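Local coordinates for Sqt1 (Chaetomium thermophilum, PDB 4ZOY), which is a WD40-repeat chaperone of ribosome biogenesis that probably captures its client, a newly made ribosomal protein (Rpl10 in the yeast relative), while it is still being translated, at residues Gln184-His189 with His215-Phe220; Gly164-Phe169 with Gly191-Gly196; Thr235-Thr240 with Val276-Leu281. One frame throughout, in Å; residues are numbered along the deposited sequence.

Contact 1 (Gln184-His189 with His215-Phe220); sequences QSYFLH and HVYDVF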
ATOM      1  N   GLN A 184       0.060   9.491  18.401  1.00 16.00           N
ATOM      2  CA  GLN A 184      -1.370   9.773  18.320  1.00 17.75           C
ATOM      3  C   GLN A 184      -2.193   8.506  18.409  1.00 17.21           C
ATOM      4  O   GLN A 184      -1.744   7.437  17.994  1.00 17.27           O
ATOM      5  CB  GLN A 184      -1.733  10.470  17.001  1.00 19.57           C
ATOM      6  CG  GLN A 184      -1.022  11.760  16.711  1.00 20.59           C
ATOM      7  CD  GLN A 184      -1.571  12.940  17.485  1.00 19.54           C
ATOM      8  OE1 GLN A 184      -2.531  12.818  18.245  1.00 21.51           O
ATOM      9  NE2 GLN A 184      -0.970  14.103  17.273  1.00 19.64           N
ATOM     10  N   SER A 185      -3.401   8.641  18.943  1.00 17.69           N
ATOM     11  CA  SER A 185      -4.410   7.595  18.852  1.00 18.61           C
ATOM     12  C   SER A 185      -5.738   8.279  18.569  1.00 23.49           C
ATOM     13  O   SER A 185      -6.259   9.024  19.403  1.00 25.05           O
ATOM     14  CB  SER A 185      -4.482   6.751  20.128  1.00 22.30           C
ATOM     15  OG  SER A 185      -4.889   7.538  21.238  1.00 25.20           O
ATOM     16  N   TYR A 186      -6.265   8.045  17.373  1.00 17.84           N
ATOM     17  CA  TYR A 186      -7.478   8.705  16.907  1.00 17.85           C
ATOM     18  C   TYR A 186      -8.649   7.747  16.842  1.00 18.31           C
ATOM     19  O   TYR A 186      -8.481   6.590  16.445  1.00 18.19           O
ATOM     20  CB  TYR A 186      -7.280   9.288  15.518  1.00 17.31           C
ATOM     21  CG  TYR A 186      -6.183  10.306  15.373  1.00 16.36           C
ATOM     22  CD1 TYR A 186      -6.313  11.583  15.911  1.00 17.20           C
ATOM     23  CD2 TYR A 186      -5.033  10.008  14.650  1.00 16.51           C
ATOM     24  CE1 TYR A 186      -5.310  12.524  15.755  1.00 19.16           C
ATOM     25  CE2 TYR A 186      -4.035  10.938  14.487  1.00 17.12           C
ATOM     26  CZ  TYR A 186      -4.181  12.200  15.036  1.00 17.20           C
ATOM     27  OH  TYR A 186      -3.179  13.125  14.850  1.00 18.08           O
ATOM     28  N   PHE A 187      -9.833   8.234  17.200  1.00 19.21           N
ATOM     29  CA  PHE A 187     -11.034   7.414  17.244  1.00 18.23           C
ATOM     30  C   PHE A 187     -12.195   8.115  16.563  1.00 22.16           C
ATOM     31  O   PHE A 187     -13.306   8.177  17.095  1.00 26.69           O
ATOM     32  CB  PHE A 187     -11.387   7.075  18.700  1.00 21.36           C
ATOM     33  CG  PHE A 187     -10.257   6.436  19.447  1.00 18.91           C
ATOM     34  CD1 PHE A 187     -10.035   5.072  19.353  1.00 25.05           C
ATOM     35  CD2 PHE A 187      -9.402   7.201  20.219  1.00 22.83           C
ATOM     36  CE1 PHE A 187      -8.981   4.481  20.023  1.00 25.88           C
ATOM     37  CE2 PHE A 187      -8.347   6.612  20.895  1.00 27.52           C
ATOM     38  CZ  PHE A 187      -8.137   5.253  20.793  1.00 25.26           C
ATOM     39  N   LEU A 188     -11.940   8.636  15.373  1.00 18.68           N
ATOM     40  CA  LEU A 188     -12.944   9.412  14.652  1.00 20.30           C
ATOM     41  C   LEU A 188     -13.799   8.554  13.720  1.00 21.17           C
ATOM     42  O   LEU A 188     -15.009   8.756  13.653  1.00 21.92           O
ATOM     43  CB  LEU A 188     -12.277  10.550  13.875  1.00 20.98           C
ATOM     44  CG  LEU A 188     -11.595  11.603  14.757  1.00 21.40           C
ATOM     45  CD1 LEU A 188     -11.049  12.745  13.927  1.00 23.85           C
ATOM     46  CD2 LEU A 188     -12.550  12.123  15.818  1.00 25.51           C
ATOM     47  N   HIS A 189     -13.192   7.614  12.991  1.00 18.66           N
ATOM     48  CA  HIS A 189     -13.987   6.671  12.197  1.00 18.49           C
ATOM     49  C   HIS A 189     -14.873   5.848  13.126  1.00 20.10           C
ATOM     50  O   HIS A 189     -14.459   5.533  14.237  1.00 21.31           O
ATOM     51  CB  HIS A 189     -13.114   5.711  11.388  1.00 17.13           C
ATOM     52  CG  HIS A 189     -12.218   6.364  10.379  1.00 17.61           C
ATOM     53  ND1 HIS A 189     -12.676   7.191   9.378  1.00 16.23           N
ATOM     54  CD2 HIS A 189     -10.884   6.244  10.186  1.00 15.38           C
ATOM     55  CE1 HIS A 189     -11.658   7.570   8.621  1.00 15.11           C
ATOM     56  NE2 HIS A 189     -10.561   7.006   9.091  1.00 16.06           N
ATOM     57  N   HIS A 215     -10.750  11.240   7.301  1.00 14.98           N
ATOM     58  CA  HIS A 215     -10.129  12.168   8.237  1.00 14.07           C
ATOM     59  C   HIS A 215      -8.670  12.326   7.873  1.00 16.06           C
ATOM     60  O   HIS A 215      -7.989  11.344   7.557  1.00 16.57           O
ATOM     61  CB  HIS A 215     -10.284  11.701   9.680  1.00 15.05           C
ATOM     62  CG  HIS A 215     -11.709  11.633  10.117  1.00 16.10           C
ATOM     63  ND1 HIS A 215     -12.451  12.767  10.383  1.00 18.02           N
ATOM     64  CD2 HIS A 215     -12.544  10.583  10.287  1.00 18.00           C
ATOM     65  CE1 HIS A 215     -13.676  12.412  10.720  1.00 17.12           C
ATOM     66  NE2 HIS A 215     -13.763  11.095  10.665  1.00 19.97           N
ATOM     67  N   VAL A 216      -8.189  13.563   7.903  1.00 14.58           N
ATOM     68  CA  VAL A 216      -6.799  13.830   7.600  1.00 15.34           C
ATOM     69  C   VAL A 216      -6.164  14.463   8.835  1.00 15.71           C
ATOM     70  O   VAL A 216      -6.427  15.621   9.152  1.00 17.34           O
ATOM     71  CB  VAL A 216      -6.649  14.741   6.373  1.00 15.34           C
ATOM     72  CG1 VAL A 216      -5.180  14.918   6.046  1.00 16.29           C
ATOM     73  CG2 VAL A 216      -7.392  14.137   5.165  1.00 16.89           C
ATOM     74  N   TYR A 217      -5.335  13.679   9.527  1.00 14.52           N
ATOM     75  CA  TYR A 217      -4.845  14.059  10.852  1.00 15.32           C
ATOM     76  C   TYR A 217      -3.613  14.924  10.804  1.00 15.12           C
ATOM     77  O   TYR A 217      -2.683  14.678  10.037  1.00 15.35           O
ATOM     78  CB  TYR A 217      -4.537  12.819  11.698  1.00 14.33           C
ATOM     79  CG  TYR A 217      -5.617  11.773  11.641  1.00 15.46           C
ATOM     80  CD1 TYR A 217      -6.796  11.904  12.368  1.00 17.27           C
ATOM     81  CD2 TYR A 217      -5.453  10.652  10.844  1.00 16.10           C
ATOM     82  CE1 TYR A 217      -7.787  10.934  12.291  1.00 16.63           C
ATOM     83  CE2 TYR A 217      -6.426   9.688  10.762  1.00 16.32           C
ATOM     84  CZ  TYR A 217      -7.589   9.829  11.485  1.00 15.10           C
ATOM     85  OH  TYR A 217      -8.551   8.857  11.381  1.00 18.55           O
ATOM     86  N   ASP A 218      -3.618  15.940  11.662  1.00 16.77           N
ATOM     87  CA  ASP A 218      -2.465  16.801  11.907  1.00 15.87           C
ATOM     88  C   ASP A 218      -1.505  16.131  12.888  1.00 15.20           C
ATOM     89  O   ASP A 218      -1.466  16.484  14.072  1.00 16.45           O
ATOM     90  CB  ASP A 218      -2.941  18.148  12.460  1.00 14.42           C
ATOM     91  CG  ASP A 218      -1.807  19.120  12.729  1.00 15.82           C
ATOM     92  OD1 ASP A 218      -0.815  19.120  11.981  1.00 15.84           O
ATOM     93  OD2 ASP A 218      -1.942  19.909  13.693  1.00 16.96           O
ATOM     94  N   VAL A 219      -0.739  15.161  12.396  1.00 14.62           N
ATOM     95  CA  VAL A 219      -0.085  14.203  13.285  1.00 14.50           C
ATOM     96  C   VAL A 219       0.941  14.853  14.222  1.00 14.58           C
ATOM     97  O   VAL A 219       1.068  14.452  15.389  1.00 15.55           O
ATOM     98  CB  VAL A 219       0.590  13.092  12.461  1.00 15.34           C
ATOM     99  CG1 VAL A 219       1.463  12.207  13.343  1.00 15.87           C
ATOM    100  CG2 VAL A 219      -0.490  12.254  11.776  1.00 16.73           C
ATOM    101  N   PHE A 220       1.655  15.854  13.724  1.00 14.56           N
ATOM    102  CA  PHE A 220       2.729  16.464  14.504  1.00 14.59           C
ATOM    103  C   PHE A 220       2.429  17.888  14.956  1.00 14.74           C
ATOM    104  O   PHE A 220       3.332  18.587  15.411  1.00 16.06           O
ATOM    105  CB  PHE A 220       4.027  16.413  13.707  1.00 15.81           C
ATOM    106  CG  PHE A 220       4.447  15.010  13.350  1.00 16.23           C
ATOM    107  CD1 PHE A 220       4.988  14.163  14.304  1.00 17.51           C
ATOM    108  CD2 PHE A 220       4.256  14.529  12.070  1.00 14.18           C
ATOM    109  CE1 PHE A 220       5.351  12.859  13.975  1.00 17.06           C
ATOM    110  CE2 PHE A 220       4.621  13.230  11.731  1.00 14.55           C
ATOM    111  CZ  PHE A 220       5.162  12.390  12.681  1.00 18.01           C
TER
HETATM  112  O   HOH W   1      -1.432  17.123  17.186  1.00 30.84           O
HETATM  113  O   HOH W   2      -3.990  15.638  15.559  1.00 22.36           O
HETATM  114  O   HOH W   3     -16.284  10.079  11.533  1.00 22.83           O
HETATM  115  O   HOH W   4     -10.180   7.347  13.421  1.00 17.28           O
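Tyr186 and Tyr217 form an offset stack, their ring planes only 11° apart and their centroids 3.9 Å from each other. The two side chains come from opposite directions and overlap with an offset, which sets CE2 of Tyr186 over CG of Tyr217 at 3.4 Å. Tyrosine suits Tyr217's place because the flat ring stacks while its OH still reaches polar partners. Leu188 adds a CH-pi contact: its CB sits 3.7 Å from the centroid of the His215 ring, over the face. The same residue's CD1 meets the edge of Tyr217.

One direct hydrogen bond joins the segments. Gln184 bends at chi2 (-78°) and turns NE2 to the carbonyl O of Val219, a nearly straight 2.8 Å bond in the amide plane of Gln184 but above the carbonyl plane. One water joins Leu188 O to His215 NE2, another His189 N to Tyr217 OH; His215 ND1 is hydrogen-bonded to Ser238 of the adjacent strand 235-239.

Thr207 OG1 bonds to both His189 NE2 and Tyr217 OH, and Ser213 OG to His189 ND1. This network resembles the structural tetrad of WD40 blades, with tyrosine where tryptophan is usual, here packed against the preceding propeller blade.

Contact 2 (Gly164-Phe169 with Gly191-Gly196); sequences GSVWVF and GPCTAG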
ATOM      1  N   GLY A 164     -11.928   1.219  13.759  1.00 18.19           N
ATOM      2  CA  GLY A 164     -11.932   2.542  13.170  1.00 18.23           C
ATOM      3  C   GLY A 164     -10.797   3.406  13.662  1.00 16.74           C
ATOM      4  O   GLY A 164     -10.594   4.505  13.161  1.00 17.77           O
ATOM      5  N   SER A 165     -10.056   2.917  14.652  1.00 16.50           N
ATOM      6  CA  SER A 165      -9.008   3.746  15.244  1.00 17.89           C
ATOM      7  C   SER A 165      -7.758   3.796  14.368  1.00 16.47           C
ATOM      8  O   SER A 165      -7.488   2.900  13.571  1.00 16.99           O
ATOM      9  CB  SER A 165      -8.654   3.263  16.663  1.00 17.54           C
ATOM     10  OG  SER A 165      -7.922   2.055  16.659  1.00 18.22           O
ATOM     11  N   VAL A 166      -7.020   4.889  14.521  1.00 15.49           N
ATOM     12  CA  VAL A 166      -5.783   5.105  13.808  1.00 15.12           C
ATOM     13  C   VAL A 166      -4.733   5.465  14.839  1.00 15.31           C
ATOM     14  O   VAL A 166      -4.931   6.389  15.631  1.00 17.71           O
ATOM     15  CB  VAL A 166      -5.930   6.209  12.756  1.00 15.22           C
ATOM     16  CG1 VAL A 166      -4.577   6.559  12.152  1.00 14.40           C
ATOM     17  CG2 VAL A 166      -6.922   5.770  11.680  1.00 15.16           C
ATOM     18  N   TRP A 167      -3.638   4.708  14.844  1.00 15.89           N
ATOM     19  CA  TRP A 167      -2.552   4.888  15.801  1.00 15.45           C
ATOM     20  C   TRP A 167      -1.275   5.290  15.086  1.00 17.15           C
ATOM     21  O   TRP A 167      -0.952   4.753  14.019  1.00 16.47           O
ATOM     22  CB  TRP A 167      -2.331   3.595  16.597  1.00 17.35           C
ATOM     23  CG  TRP A 167      -3.509   3.223  17.443  1.00 16.20           C
ATOM     24  CD1 TRP A 167      -4.720   2.753  17.009  1.00 18.64           C
ATOM     25  CD2 TRP A 167      -3.599   3.301  18.874  1.00 18.58           C
ATOM     26  NE1 TRP A 167      -5.555   2.547  18.079  1.00 20.70           N
ATOM     27  CE2 TRP A 167      -4.890   2.868  19.234  1.00 18.88           C
ATOM     28  CE3 TRP A 167      -2.707   3.689  19.882  1.00 20.22           C
ATOM     29  CZ2 TRP A 167      -5.320   2.820  20.565  1.00 20.90           C
ATOM     30  CZ3 TRP A 167      -3.135   3.634  21.205  1.00 22.11           C
ATOM     31  CH2 TRP A 167      -4.426   3.202  21.530  1.00 21.55           C
ATOM     32  N   VAL A 168      -0.543   6.234  15.665  1.00 15.08           N
ATOM     33  CA  VAL A 168       0.768   6.596  15.163  1.00 13.73           C
ATOM     34  C   VAL A 168       1.800   6.335  16.253  1.00 16.29           C
ATOM     35  O   VAL A 168       1.662   6.845  17.363  1.00 15.95           O
ATOM     36  CB  VAL A 168       0.824   8.078  14.716  1.00 13.03           C
ATOM     37  CG1 VAL A 168       2.201   8.413  14.182  1.00 14.36           C
ATOM     38  CG2 VAL A 168      -0.259   8.356  13.663  1.00 17.58           C
ATOM     39  N   PHE A 169       2.803   5.518  15.939  1.00 16.00           N
ATOM     40  CA  PHE A 169       3.831   5.140  16.903  1.00 14.40           C
ATOM     41  C   PHE A 169       5.182   5.600  16.424  1.00 15.58           C
ATOM     42  O   PHE A 169       5.449   5.602  15.218  1.00 16.74           O
ATOM     43  CB  PHE A 169       3.904   3.619  17.101  1.00 17.46           C
ATOM     44  CG  PHE A 169       2.641   2.994  17.581  1.00 16.29           C
ATOM     45  CD1 PHE A 169       2.337   2.967  18.936  1.00 19.47           C
ATOM     46  CD2 PHE A 169       1.755   2.397  16.685  1.00 15.97           C
ATOM     47  CE1 PHE A 169       1.163   2.370  19.394  1.00 20.99           C
ATOM     48  CE2 PHE A 169       0.589   1.803  17.133  1.00 18.33           C
ATOM     49  CZ  PHE A 169       0.285   1.787  18.493  1.00 20.05           C
ATOM     50  N   GLY A 191     -16.494   2.955  11.833  1.00 21.68           N
ATOM     51  CA  GLY A 191     -16.439   1.606  11.301  1.00 23.43           C
ATOM     52  C   GLY A 191     -14.995   1.308  10.938  1.00 21.85           C
ATOM     53  O   GLY A 191     -14.139   2.181  11.069  1.00 20.14           O
ATOM     54  N   PRO A 192     -14.717   0.083  10.466  1.00 19.63           N
ATOM     55  CA  PRO A 192     -13.346  -0.325  10.130  1.00 18.19           C
ATOM     56  C   PRO A 192     -12.591   0.716   9.306  1.00 15.52           C
ATOM     57  O   PRO A 192     -13.123   1.272   8.345  1.00 18.40           O
ATOM     58  CB  PRO A 192     -13.552  -1.603   9.320  1.00 20.01           C
ATOM     59  CG  PRO A 192     -14.817  -2.182   9.896  1.00 19.45           C
ATOM     60  CD  PRO A 192     -15.687  -1.004  10.235  1.00 19.67           C
ATOM     61  N   CYS A 193     -11.360   0.993   9.717  1.00 16.30           N
ATOM     62  CA  CYS A 193     -10.488   1.878   8.963  1.00 16.74           C
ATOM     63  C   CYS A 193      -9.763   1.056   7.904  1.00 15.69           C
ATOM     64  O   CYS A 193      -8.944   0.188   8.224  1.00 16.92           O
ATOM     65  CB  CYS A 193      -9.498   2.577   9.889  1.00 16.22           C
ATOM     66  SG  CYS A 193      -8.359   3.666   8.999  1.00 15.62           S
ATOM     67  N   THR A 194     -10.089   1.314   6.645  1.00 15.26           N
ATOM     68  CA  THR A 194      -9.721   0.413   5.557  1.00 16.45           C
ATOM     69  C   THR A 194      -8.392   0.742   4.891  1.00 14.81           C
ATOM     70  O   THR A 194      -7.760  -0.138   4.303  1.00 16.44           O
ATOM     71  CB  THR A 194     -10.803   0.416   4.470  1.00 16.09           C
ATOM     72  OG1 THR A 194     -11.114   1.773   4.140  1.00 16.12           O
ATOM     73  CG2 THR A 194     -12.054  -0.273   4.973  1.00 17.36           C
ATOM     74  N   ALA A 195      -7.972   2.005   4.970  1.00 13.65           N
ATOM     75  CA  ALA A 195      -6.747   2.436   4.301  1.00 12.68           C
ATOM     76  C   ALA A 195      -6.233   3.742   4.869  1.00 14.07           C
ATOM     77  O   ALA A 195      -7.001   4.541   5.420  1.00 15.21           O
ATOM     78  CB  ALA A 195      -6.966   2.586   2.778  1.00 13.74           C
ATOM     79  N   GLY A 196      -4.935   3.965   4.685  1.00 13.06           N
ATOM     80  CA  GLY A 196      -4.275   5.190   5.107  1.00 12.67           C
ATOM     81  C   GLY A 196      -3.144   5.572   4.185  1.00 13.44           C
ATOM     82  O   GLY A 196      -2.510   4.715   3.571  1.00 16.07           O
TER
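Gly164 and Pro192 bring the two backbones to 4.4 Å between CA atoms, from where strands 166-169 and 193-196 diverge. This is a blade-to-blade contact of the WD40 beta-propeller: the first segment runs from a tight turn into the third strand of one four-stranded blade, the second enters the innermost strand of the next.

Gly164 lies against the carbonyl of Gly191, its CA 3.1 Å from Gly191 O. Glycine suits this place for two reasons: a CB would run into that oxygen, and the backbone angles (phi 91°) would jam it against the carbonyl of the preceding residue. The segment 191-196 is held in turn from its own blade, where Ser209 OG bonds to Pro192 O and more weakly to Gly191 O. Proline, with a phi of -46°, fits the bend leading into the strand.

Further along, Cys193 carries the side-chain contact. Its CB lies 4.0 Å from Gly164 O, and its SG, placed anti to the backbone N (chi1 179°), is brought up to Val166. A small sulfur-bearing side chain and a beta-branched valine suit a place where the blades come together closely, and Thr207 of the second blade packs on both.

On the first segment, the CB of Ser165 points away from 191-196, and its OG takes the indole N-H of Trp167 in the ring plane, NE1 to OG 2.8 Å. Between these two segments, the side chains meet through one pair of atoms, Val166 CG2 and Cys193 SG, 3.7 Å apart.

Contact 3 (Thr235-Thr240 with Val276-Leu281); sequences TVVSLT and VGLPRL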
ATOM      1  N   THR A 235      -7.939  17.164  13.079  1.00 19.99           N
ATOM      2  CA  THR A 235      -7.810  16.989  11.632  1.00 18.19           C
ATOM      3  C   THR A 235      -7.761  18.299  10.870  1.00 19.99           C
ATOM      4  O   THR A 235      -8.233  19.322  11.361  1.00 21.17           O
ATOM      5  CB  THR A 235      -8.982  16.180  11.050  1.00 17.01           C
ATOM      6  OG1 THR A 235     -10.182  16.974  11.108  1.00 19.68           O
ATOM      7  CG2 THR A 235      -9.189  14.876  11.809  1.00 18.48           C
ATOM      8  N   VAL A 236      -7.212  18.258   9.658  1.00 16.65           N
ATOM      9  CA  VAL A 236      -7.278  19.409   8.750  1.00 16.13           C
ATOM     10  C   VAL A 236      -8.442  19.290   7.770  1.00 18.20           C
ATOM     11  O   VAL A 236      -8.865  20.288   7.174  1.00 17.91           O
ATOM     12  CB  VAL A 236      -5.997  19.601   7.925  1.00 15.44           C
ATOM     13  CG1 VAL A 236      -4.810  19.844   8.840  1.00 17.22           C
ATOM     14  CG2 VAL A 236      -5.744  18.404   7.012  1.00 18.81           C
ATOM     15  N   VAL A 237      -8.922  18.061   7.598  1.00 17.61           N
ATOM     16  CA  VAL A 237     -10.112  17.727   6.811  1.00 15.71           C
ATOM     17  C   VAL A 237     -10.859  16.615   7.527  1.00 15.40           C
ATOM     18  O   VAL A 237     -10.252  15.626   7.948  1.00 16.26           O
ATOM     19  CB  VAL A 237      -9.768  17.245   5.374  1.00 17.54           C
ATOM     20  CG1 VAL A 237     -11.010  16.663   4.680  1.00 20.03           C
ATOM     21  CG2 VAL A 237      -9.171  18.353   4.554  1.00 18.97           C
ATOM     22  N   SER A 238     -12.168  16.780   7.683  1.00 18.16           N
ATOM     23  CA  SER A 238     -13.041  15.730   8.183  1.00 15.89           C
ATOM     24  C   SER A 238     -14.317  15.750   7.353  1.00 21.43           C
ATOM     25  O   SER A 238     -15.052  16.744   7.361  1.00 23.65           O
ATOM     26  CB  SER A 238     -13.366  15.923   9.671  1.00 19.57           C
ATOM     27  OG  SER A 238     -12.273  15.549  10.497  1.00 20.43           O
ATOM     28  N   LEU A 239     -14.568  14.670   6.620  1.00 19.63           N
ATOM     29  CA  LEU A 239     -15.766  14.551   5.796  1.00 21.21           C
ATOM     30  C   LEU A 239     -16.456  13.233   6.097  1.00 20.47           C
ATOM     31  O   LEU A 239     -15.804  12.190   6.232  1.00 20.43           O
ATOM     32  CB  LEU A 239     -15.417  14.654   4.313  1.00 19.69           C
ATOM     33  CG  LEU A 239     -14.930  16.035   3.872  1.00 19.35           C
ATOM     34  CD1 LEU A 239     -14.264  15.954   2.515  1.00 22.78           C
ATOM     35  CD2 LEU A 239     -16.107  17.010   3.835  1.00 26.96           C
ATOM     36  N   THR A 240     -17.778  13.276   6.222  1.00 22.46           N
ATOM     37  CA  THR A 240     -18.529  12.096   6.608  1.00 21.87           C
ATOM     38  C   THR A 240     -19.748  11.883   5.733  1.00 22.49           C
ATOM     39  O   THR A 240     -19.963  12.606   4.754  1.00 24.22           O
ATOM     40  CB  THR A 240     -19.012  12.166   8.071  1.00 26.15           C
ATOM     41  OG1 THR A 240     -20.054  13.146   8.175  1.00 26.60           O
ATOM     42  CG2 THR A 240     -17.870  12.521   9.019  1.00 25.95           C
ATOM     43  N   VAL A 276     -10.277  15.655  -2.836  1.00 14.35           N
ATOM     44  CA  VAL A 276     -10.487  16.645  -1.778  1.00 16.39           C
ATOM     45  C   VAL A 276      -9.223  17.466  -1.575  1.00 16.26           C
ATOM     46  O   VAL A 276      -8.117  16.929  -1.569  1.00 16.28           O
ATOM     47  CB  VAL A 276     -10.887  15.972  -0.449  1.00 15.18           C
ATOM     48  CG1 VAL A 276     -11.062  17.004   0.656  1.00 18.75           C
ATOM     49  CG2 VAL A 276     -12.171  15.175  -0.620  1.00 17.43           C
ATOM     50  N   GLY A 277      -9.378  18.779  -1.422  1.00 15.38           N
ATOM     51  CA  GLY A 277      -8.224  19.633  -1.200  1.00 19.55           C
ATOM     52  C   GLY A 277      -7.637  19.526   0.203  1.00 13.38           C
ATOM     53  O   GLY A 277      -8.358  19.322   1.185  1.00 16.70           O
ATOM     54  N   LEU A 278      -6.319  19.670   0.271  1.00 14.93           N
ATOM     55  CA  LEU A 278      -5.586  19.685   1.539  1.00 17.58           C
ATOM     56  C   LEU A 278      -4.887  21.019   1.715  1.00 19.63           C
ATOM     57  O   LEU A 278      -4.529  21.657   0.729  1.00 24.06           O
ATOM     58  CB  LEU A 278      -4.540  18.576   1.574  1.00 15.78           C
ATOM     59  CG  LEU A 278      -5.039  17.141   1.466  1.00 16.44           C
ATOM     60  CD1 LEU A 278      -3.810  16.232   1.432  1.00 18.34           C
ATOM     61  CD2 LEU A 278      -5.979  16.793   2.611  1.00 17.70           C
ATOM     62  N   PRO A 279      -4.658  21.429   2.968  1.00 19.03           N
ATOM     63  CA  PRO A 279      -3.814  22.611   3.170  1.00 20.78           C
ATOM     64  C   PRO A 279      -2.346  22.276   2.927  1.00 23.20           C
ATOM     65  O   PRO A 279      -1.923  21.155   3.193  1.00 26.16           O
ATOM     66  CB  PRO A 279      -4.064  22.960   4.637  1.00 22.51           C
ATOM     67  CG  PRO A 279      -4.270  21.616   5.280  1.00 19.03           C
ATOM     68  CD  PRO A 279      -5.066  20.820   4.247  1.00 19.77           C
ATOM     69  N   ARG A 280      -1.578  23.238   2.428  1.00 39.73           N
ATOM     70  CA  ARG A 280      -0.148  23.018   2.231  1.00 39.88           C
ATOM     71  C   ARG A 280       0.600  23.448   3.495  1.00 34.22           C
ATOM     72  O   ARG A 280       0.366  24.535   4.015  1.00 40.17           O
ATOM     73  CB  ARG A 280       0.349  23.777   1.002  1.00 47.30           C
ATOM     74  CG  ARG A 280       1.302  22.970   0.127  1.00 49.51           C
ATOM     75  CD  ARG A 280       0.557  21.928  -0.704  1.00 47.49           C
ATOM     76  NE  ARG A 280      -0.668  22.453  -1.306  1.00 52.80           N
ATOM     77  CZ  ARG A 280      -0.704  23.235  -2.381  1.00 56.28           C
ATOM     78  NH1 ARG A 280       0.421  23.583  -2.991  1.00 57.16           N
ATOM     79  NH2 ARG A 280      -1.871  23.661  -2.855  1.00 50.49           N
ATOM     80  N   LEU A 281       1.470  22.579   4.000  1.00 41.63           N
ATOM     81  CA  LEU A 281       2.123  22.801   5.284  1.00 36.71           C
ATOM     82  C   LEU A 281       3.640  22.667   5.168  1.00 38.78           C
ATOM     83  O   LEU A 281       4.277  23.327   4.352  1.00 49.91           O
ATOM     84  CB  LEU A 281       1.602  21.812   6.326  1.00 34.93           C
ATOM     85  CG  LEU A 281       0.099  21.772   6.607  1.00 28.16           C
ATOM     86  CD1 LEU A 281      -0.243  20.502   7.354  1.00 37.78           C
ATOM     87  CD2 LEU A 281      -0.337  22.969   7.402  1.00 30.59           C
TER
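Val236 faces Pro279 and Val237 faces Leu278 across two backbones that run almost antiparallel, their end-to-end directions 164° apart. The CA atoms of Val237 and Leu278 stay 7.2 Å from each other, too far for the segments to pair as neighbouring strands. They belong instead to successive blades of the WD40 propeller: the outermost strand of one, 235-239, lies on the third strand of the next and the loop that follows it. The chain turns a corner at Val236, which breaks the usual alternation and lets Val236 and Val237, neighbours in sequence, both point at the next blade.

The side chains meet through aliphatic carbons. Val236 crosses the proline ring, CG2 lying 3.7 Å from Pro279 CD and CB equally near Pro279 CG. Replacing Pro279 by alanine would remove CG and CD, and would probably open a gap beside Val236 CB and CG2, which lose their ring partner. Val237 divides its two methyls: CG1, anti to the backbone N (chi1 169°), goes to Val276 CG1, while CG2 touches the carbonyl O of Gly277 and lies 4.0 Å from Leu278 CD2. A leucine suits Leu239's place, where a longer arm is needed: it reaches tip to tip for Val276, its CD1 standing 3.8 Å from both Val276 CG1 and Val276 CG2.

The side chains that touch here are all aliphatic. Ile320, from the outermost strand of the second blade, packs on both Leu239 and Val276. With no directional bond between the segments, the contact depends on close fit and the exclusion of water.

How the contacts relate
All three contacts are largely buried seams between neighbouring propeller blades. Contacts 1 and 2 join the same two blades; contact 3 joins the second to the one after it. Contact 2 rests on close glycine backbone and lies innermost, its centre about 14 Å from the centre of the chain; contacts 1 and 3, whose centres lie about 19 and 21 Å from that point, rest on side-chain packing. Contact 1 mixes aromatic, polar and water-mediated links, whereas contact 3 is aliphatic. Backbone pairing of strands 166-171 and 180-186 ties contact 1 to contact 2; pairing of 214-218 with 235-239, and a His215-Ser238 side-chain hydrogen bond, tie it to contact 3. Contacts 2 and 3 do not touch.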